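Local atomic coordinates of glutamine synthetase (Helicobacter pylori, PDB entry 5ZLI), a protein that belongs to the glutamine synthetase family, assembling twelve copies of a chain that joins a beta-grasp domain to a larger catalytic domain. Residues T322-S328 and F370-S375; H424-R428 and E462-E467. All blocks are in the same frame, centred on the assembly; numbering follows the deposited sequence.

Contact 1 of 2, residues T322-S328 and F370-S375; sequences TNASTNS and FPDSSS
Asn323 and Asp372 carry most of the polar traffic here. Two hydrogen bonds tie the chain where helix 315-322 gives out: Asp372 N reaches Thr322 O at 3.2 Å, almost straight (172° at the hydrogen), and Asn323 ND2 donates a hydrogen bond to Phe370 O. Phe370 O lies in the plane of the Asn323 amide, and it also accepts from Arg331 NH1, so two donors grip it. Hydroxyls make the second group. Ser328 OG donates to Asp372 OD2 at 2.7 Å, on the syn side but tilted out of the carboxylate plane, and Ser325 OG pairs with Ser374 OG at 2.8 Å. With CG between its backbone N and carbonyl carbon (chi1 51°), Asp372 brings OD2 up to Ser328 OG; its carboxylate stands nearly perpendicular, 83°, to the Asn323 amide. Apolar contact is slighter: the Pro371 ring lies alongside Thr322, CB to CB 3.7 Å. Thr322 OG1 and Asn323 OD1 sit at the edge of the Phe370 ring. Asp372 to Ser375 form a type I beta turn, closed by Ser375 N to Asp372 O at 3.2 Å. This is a buried loop-to-loop junction in the catalytic domain, where the turn leading from strand 366-368 to helix 377-393 meets the link between helices 315-322 and 326-331.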
loop_
_atom_site.group_PDB
_atom_site.type_symbol
_atom_site.label_atom_id
_atom_site.label_comp_id
_atom_site.label_asym_id
_atom_site.label_seq_id
_atom_site.Cartn_x
_atom_site.Cartn_y
_atom_site.Cartn_z
ATOM N N THR B 322 -28.080 16.499 -41.802
ATOM C CA THR B 322 -28.539 15.278 -41.152
ATOM C C THR B 322 -27.412 14.482 -40.528
ATOM O O THR B 322 -27.669 13.664 -39.634
ATOM C CB THR B 322 -29.264 14.363 -42.144
ATOM O OG1 THR B 322 -28.438 14.154 -43.289
ATOM C CG2 THR B 322 -30.564 14.993 -42.565
ATOM N N ASN B 323 -26.181 14.670 -41.023
ATOM C CA ASN B 323 -24.973 13.969 -40.556
ATOM C C ASN B 323 -23.905 15.042 -40.344
ATOM O O ASN B 323 -22.937 15.146 -41.108
ATOM C CB ASN B 323 -24.554 12.913 -41.563
ATOM C CG ASN B 323 -25.651 11.912 -41.787
ATOM O OD1 ASN B 323 -26.611 12.180 -42.521
ATOM N ND2 ASN B 323 -25.542 10.756 -41.133
ATOM N N ALA B 324 -24.079 15.806 -39.252
ATOM C CA ALA B 324 -23.477 17.120 -39.102
ATOM C C ALA B 324 -22.223 17.105 -38.233
ATOM O O ALA B 324 -21.733 18.175 -37.841
ATOM C CB ALA B 324 -24.517 18.100 -38.554
ATOM N N SER B 325 -21.701 15.923 -37.915
ATOM C CA SER B 325 -20.430 15.786 -37.223
ATOM C C SER B 325 -19.565 14.826 -38.006
ATOM O O SER B 325 -20.053 13.978 -38.750
ATOM C CB SER B 325 -20.585 15.242 -35.814
ATOM O OG SER B 325 -21.136 13.954 -35.870
ATOM N N THR B 326 -18.268 14.959 -37.829
ATOM C CA THR B 326 -17.400 13.961 -38.413
ATOM C C THR B 326 -17.654 12.580 -37.817
ATOM O O THR B 326 -17.394 11.550 -38.459
ATOM C CB THR B 326 -15.988 14.429 -38.238
ATOM O OG1 THR B 326 -15.869 14.891 -36.887
ATOM C CG2 THR B 326 -15.747 15.548 -39.208
ATOM N N ASN B 327 -18.145 12.534 -36.589
ATOM C CA ASN B 327 -18.434 11.241 -36.010
ATOM C C ASN B 327 -19.556 10.544 -36.774
ATOM O O ASN B 327 -19.646 9.310 -36.775
ATOM C CB ASN B 327 -18.812 11.398 -34.555
ATOM C CG ASN B 327 -18.779 10.113 -33.858
ATOM O OD1 ASN B 327 -19.796 9.599 -33.387
ATOM N ND2 ASN B 327 -17.585 9.551 -33.778
ATOM N N SER B 328 -20.424 11.311 -37.421
ATOM C CA SER B 328 -21.445 10.700 -38.263
ATOM C C SER B 328 -20.841 9.763 -39.288
ATOM O O SER B 328 -21.368 8.678 -39.542
ATOM C CB SER B 328 -22.253 11.774 -38.954
ATOM O OG SER B 328 -22.876 12.554 -37.968
ATOM N N PHE B 370 -30.078 7.243 -43.084
ATOM C CA PHE B 370 -28.768 7.871 -42.992
ATOM C C PHE B 370 -28.638 8.961 -41.926
ATOM O O PHE B 370 -27.517 9.181 -41.455
ATOM C CB PHE B 370 -28.337 8.414 -44.356
ATOM C CG PHE B 370 -29.354 9.309 -45.017
ATOM C CD1 PHE B 370 -30.321 8.776 -45.855
ATOM C CD2 PHE B 370 -29.332 10.678 -44.830
ATOM C CE1 PHE B 370 -31.256 9.573 -46.465
ATOM C CE2 PHE B 370 -30.288 11.493 -45.446
ATOM C CZ PHE B 370 -31.244 10.931 -46.261
ATOM N N PRO B 371 -29.693 9.655 -41.489
ATOM C CA PRO B 371 -29.489 10.685 -40.453
ATOM C C PRO B 371 -29.170 10.106 -39.076
ATOM O O PRO B 371 -29.468 8.951 -38.763
ATOM C CB PRO B 371 -30.806 11.467 -40.439
ATOM C CG PRO B 371 -31.740 10.697 -41.213
ATOM C CD PRO B 371 -31.040 9.737 -42.076
ATOM N N ASP B 372 -28.531 10.947 -38.249
ATOM C CA ASP B 372 -28.182 10.629 -36.862
ATOM C C ASP B 372 -28.492 11.802 -35.942
ATOM O O ASP B 372 -28.863 12.897 -36.377
ATOM C CB ASP B 372 -26.705 10.241 -36.707
ATOM C CG ASP B 372 -25.742 11.252 -37.341
ATOM O OD1 ASP B 372 -25.760 12.430 -36.928
ATOM O OD2 ASP B 372 -24.946 10.847 -38.232
ATOM N N SER B 373 -28.343 11.556 -34.643
ATOM C CA SER B 373 -28.766 12.547 -33.656
ATOM C C SER B 373 -27.740 13.645 -33.428
ATOM O O SER B 373 -28.051 14.632 -32.753
ATOM C CB SER B 373 -29.105 11.871 -32.329
ATOM O OG SER B 373 -30.048 10.816 -32.511
ATOM N N SER B 374 -26.554 13.540 -34.023
ATOM C CA SER B 374 -25.643 14.679 -34.027
ATOM C C SER B 374 -26.202 15.818 -34.860
ATOM O O SER B 374 -25.611 16.900 -34.914
ATOM C CB SER B 374 -24.247 14.229 -34.513
ATOM O OG SER B 374 -23.775 14.947 -35.638
ATOM N N SER B 375 -27.278 15.565 -35.579
ATOM C CA SER B 375 -27.919 16.593 -36.370
ATOM C C SER B 375 -28.788 17.490 -35.498
ATOM O O SER B 375 -29.438 17.033 -34.555
ATOM C CB SER B 375 -28.756 15.919 -37.453
ATOM O OG SER B 375 -29.705 15.056 -36.843
#

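Contact 2 of 2, residues H424-R428 and E462-E467; sequences HTLRR and EVFPWE
Arg427 reaches over Val463 to Glu467 and makes a two-pronged salt bridge with it. NE of Arg427 lies 2.7 Å from OE1 of Glu467, and NH2 of Arg427 is 3.3 Å from OE2 of Glu467; both hydrogen bonds are weak and bent, the first to 117°, though the guanidinium and carboxylate planes are only 25° apart. The arginine leaves its helix with CG trans to the backbone N (chi1 164°) and then bends at chi3, which carries the guanidinium past Val463 CG1. Phe464 CE1 comes to the guanidinium edge, 3.9 Å from Arg427 NH2. Beside the ion pair, Leu426 CD2 packs on Val463 CG2 at 3.9 Å and on Glu462 CB, and Thr425 CG2 meets the edge of the Trp466 indole at 4.1 Å from CH2. The contact thus sets the first turn of helix 426-434 against the C-terminal end of helix 448-466 in the catalytic domain. Behind it, Thr425 is the N-cap of the former helix, its OG1 accepting a weak bond from Arg428 N. Farther out, the indole of Trp466 stacks on Trp466 of the second subunit, whose Lys330 makes a cation-pi contact with it, and Arg428 forms a salt bridge with Glu431 of that same neighbouring subunit.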
loop_
_atom_site.group_PDB
_atom_site.type_symbol
_atom_site.label_atom_id
_atom_site.label_comp_id
_atom_site.label_asym_id
_atom_site.label_seq_id
_atom_site.Cartn_x
_atom_site.Cartn_y
_atom_site.Cartn_z
ATOM N N HIS B 424 -18.099 10.598 -47.708
ATOM C CA HIS B 424 -17.334 9.919 -46.679
ATOM C C HIS B 424 -16.945 10.815 -45.522
ATOM O O HIS B 424 -16.735 10.322 -44.412
ATOM C CB HIS B 424 -16.057 9.351 -47.266
ATOM C CG HIS B 424 -16.268 8.192 -48.166
ATOM N ND1 HIS B 424 -16.122 8.285 -49.533
ATOM C CD2 HIS B 424 -16.492 6.887 -47.893
ATOM C CE1 HIS B 424 -16.317 7.094 -50.071
ATOM N NE2 HIS B 424 -16.534 6.227 -49.097
ATOM N N THR B 425 -16.824 12.103 -45.744
ATOM C CA THR B 425 -16.475 13.007 -44.680
ATOM C C THR B 425 -17.467 14.154 -44.678
ATOM O O THR B 425 -18.121 14.433 -45.690
ATOM C CB THR B 425 -15.025 13.510 -44.858
ATOM O OG1 THR B 425 -14.846 14.036 -46.182
ATOM C CG2 THR B 425 -14.033 12.419 -44.621
ATOM N N LEU B 426 -17.541 14.829 -43.528
ATOM C CA LEU B 426 -18.317 16.059 -43.420
ATOM C C LEU B 426 -17.766 17.162 -44.320
ATOM O O LEU B 426 -18.525 18.031 -44.780
ATOM C CB LEU B 426 -18.329 16.530 -41.973
ATOM C CG LEU B 426 -19.007 17.856 -41.687
ATOM C CD1 LEU B 426 -20.429 17.821 -42.158
ATOM C CD2 LEU B 426 -18.886 18.089 -40.190
ATOM N N ARG B 427 -16.452 17.165 -44.563
ATOM C CA ARG B 427 -15.880 18.182 -45.433
ATOM C C ARG B 427 -16.447 18.051 -46.841
ATOM O O ARG B 427 -16.849 19.049 -47.453
ATOM C CB ARG B 427 -14.357 18.068 -45.466
ATOM C CG ARG B 427 -13.716 18.826 -46.631
ATOM C CD ARG B 427 -12.229 18.726 -46.561
ATOM N NE ARG B 427 -11.690 19.697 -45.636
ATOM C CZ ARG B 427 -11.286 20.895 -46.002
ATOM N NH1 ARG B 427 -11.371 21.243 -47.274
ATOM N NH2 ARG B 427 -10.800 21.733 -45.104
ATOM N N ARG B 428 -16.507 16.818 -47.373
ATOM C CA ARG B 428 -17.066 16.678 -48.705
ATOM C C ARG B 428 -18.560 16.988 -48.680
ATOM O O ARG B 428 -19.052 17.647 -49.597
ATOM C CB ARG B 428 -16.747 15.288 -49.279
ATOM C CG ARG B 428 -16.338 15.326 -50.776
ATOM C CD ARG B 428 -15.809 13.992 -51.284
ATOM N NE ARG B 428 -16.718 12.868 -51.029
ATOM C CZ ARG B 428 -16.399 11.596 -51.247
ATOM N NH1 ARG B 428 -17.264 10.618 -51.004
ATOM N NH2 ARG B 428 -15.190 11.317 -51.705
ATOM N N GLU B 462 -15.822 21.107 -36.045
ATOM C CA GLU B 462 -15.663 19.671 -36.280
ATOM C C GLU B 462 -14.555 19.296 -37.255
ATOM O O GLU B 462 -13.827 18.342 -37.005
ATOM C CB GLU B 462 -16.977 19.050 -36.754
ATOM C CG GLU B 462 -17.963 18.694 -35.636
ATOM C CD GLU B 462 -19.127 19.656 -35.494
ATOM O OE1 GLU B 462 -19.962 19.436 -34.588
ATOM O OE2 GLU B 462 -19.220 20.626 -36.279
ATOM N N VAL B 463 -14.440 19.968 -38.392
ATOM C CA VAL B 463 -13.535 19.502 -39.432
ATOM C C VAL B 463 -12.093 19.874 -39.106
ATOM O O VAL B 463 -11.229 19.001 -38.935
ATOM C CB VAL B 463 -13.966 20.041 -40.804
ATOM C CG1 VAL B 463 -13.002 19.532 -41.841
ATOM C CG2 VAL B 463 -15.388 19.577 -41.145
ATOM N N PHE B 464 -11.818 21.177 -39.007
ATOM C CA PHE B 464 -10.466 21.642 -38.704
ATOM C C PHE B 464 -9.872 21.008 -37.448
ATOM O O PHE B 464 -8.644 20.817 -37.414
ATOM C CB PHE B 464 -10.440 23.178 -38.580
ATOM C CG PHE B 464 -10.786 23.922 -39.847
ATOM C CD1 PHE B 464 -10.156 23.617 -41.048
ATOM C CD2 PHE B 464 -11.700 24.959 -39.829
ATOM C CE1 PHE B 464 -10.459 24.320 -42.217
ATOM C CE2 PHE B 464 -12.010 25.650 -40.985
ATOM C CZ PHE B 464 -11.387 25.330 -42.180
ATOM N N PRO B 465 -10.627 20.753 -36.379
ATOM C CA PRO B 465 -10.051 19.988 -35.256
ATOM C C PRO B 465 -9.823 18.500 -35.530
ATOM O O PRO B 465 -8.872 17.922 -34.995
ATOM C CB PRO B 465 -11.059 20.231 -34.129
ATOM C CG PRO B 465 -11.695 21.533 -34.470
ATOM C CD PRO B 465 -11.838 21.481 -35.967
ATOM N N TRP B 466 -10.716 17.831 -36.243
ATOM C CA TRP B 466 -10.494 16.423 -36.568
ATOM C C TRP B 466 -9.400 16.232 -37.619
ATOM O O TRP B 466 -8.724 15.190 -37.626
ATOM C CB TRP B 466 -11.803 15.791 -37.039
ATOM C CG TRP B 466 -11.704 14.359 -37.453
ATOM C CD1 TRP B 466 -11.382 13.277 -36.667
ATOM C CD2 TRP B 466 -11.922 13.848 -38.761
ATOM N NE1 TRP B 466 -11.404 12.117 -37.410
ATOM C CE2 TRP B 466 -11.730 12.447 -38.706
ATOM C CE3 TRP B 466 -12.269 14.434 -39.975
ATOM C CZ2 TRP B 466 -11.877 11.637 -39.824
ATOM C CZ3 TRP B 466 -12.406 13.636 -41.074
ATOM C CH2 TRP B 466 -12.220 12.247 -40.993
ATOM N N GLU B 467 -9.270 17.178 -38.565
ATOM C CA GLU B 467 -8.212 17.120 -39.575
ATOM C C GLU B 467 -6.833 17.469 -39.018
ATOM O O GLU B 467 -5.824 17.170 -39.666
ATOM C CB GLU B 467 -8.526 18.071 -40.744
ATOM C CG GLU B 467 -9.199 17.449 -41.994
ATOM C CD GLU B 467 -9.649 18.505 -43.046
ATOM O OE1 GLU B 467 -10.115 18.097 -44.142
ATOM O OE2 GLU B 467 -9.530 19.734 -42.792
#

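Contact 1 closes along the chain before contact 2 opens, and their centres lie 12 Å apart within the catalytic domain. Contact 1 is the deeper, about 7 Å from the centre of the chain against 19 Å for contact 2. They touch directly: Ala324 O is 3.7 Å from Leu426 CD2, and Thr326 CG2 is 3.7 Å from Trp466 CE3, so the loop at Ala324 meets helix 426-434 and Thr326, at the start of helix 326-331, meets helix 448-466. Both contacts also reach the second subunit, where Glu474 accepts hydrogen bonds from Thr326 and Asn327 of contact 1. Both therefore belong to one packed region of the catalytic domain that borders a neighbouring subunit of the twelve-chain assembly.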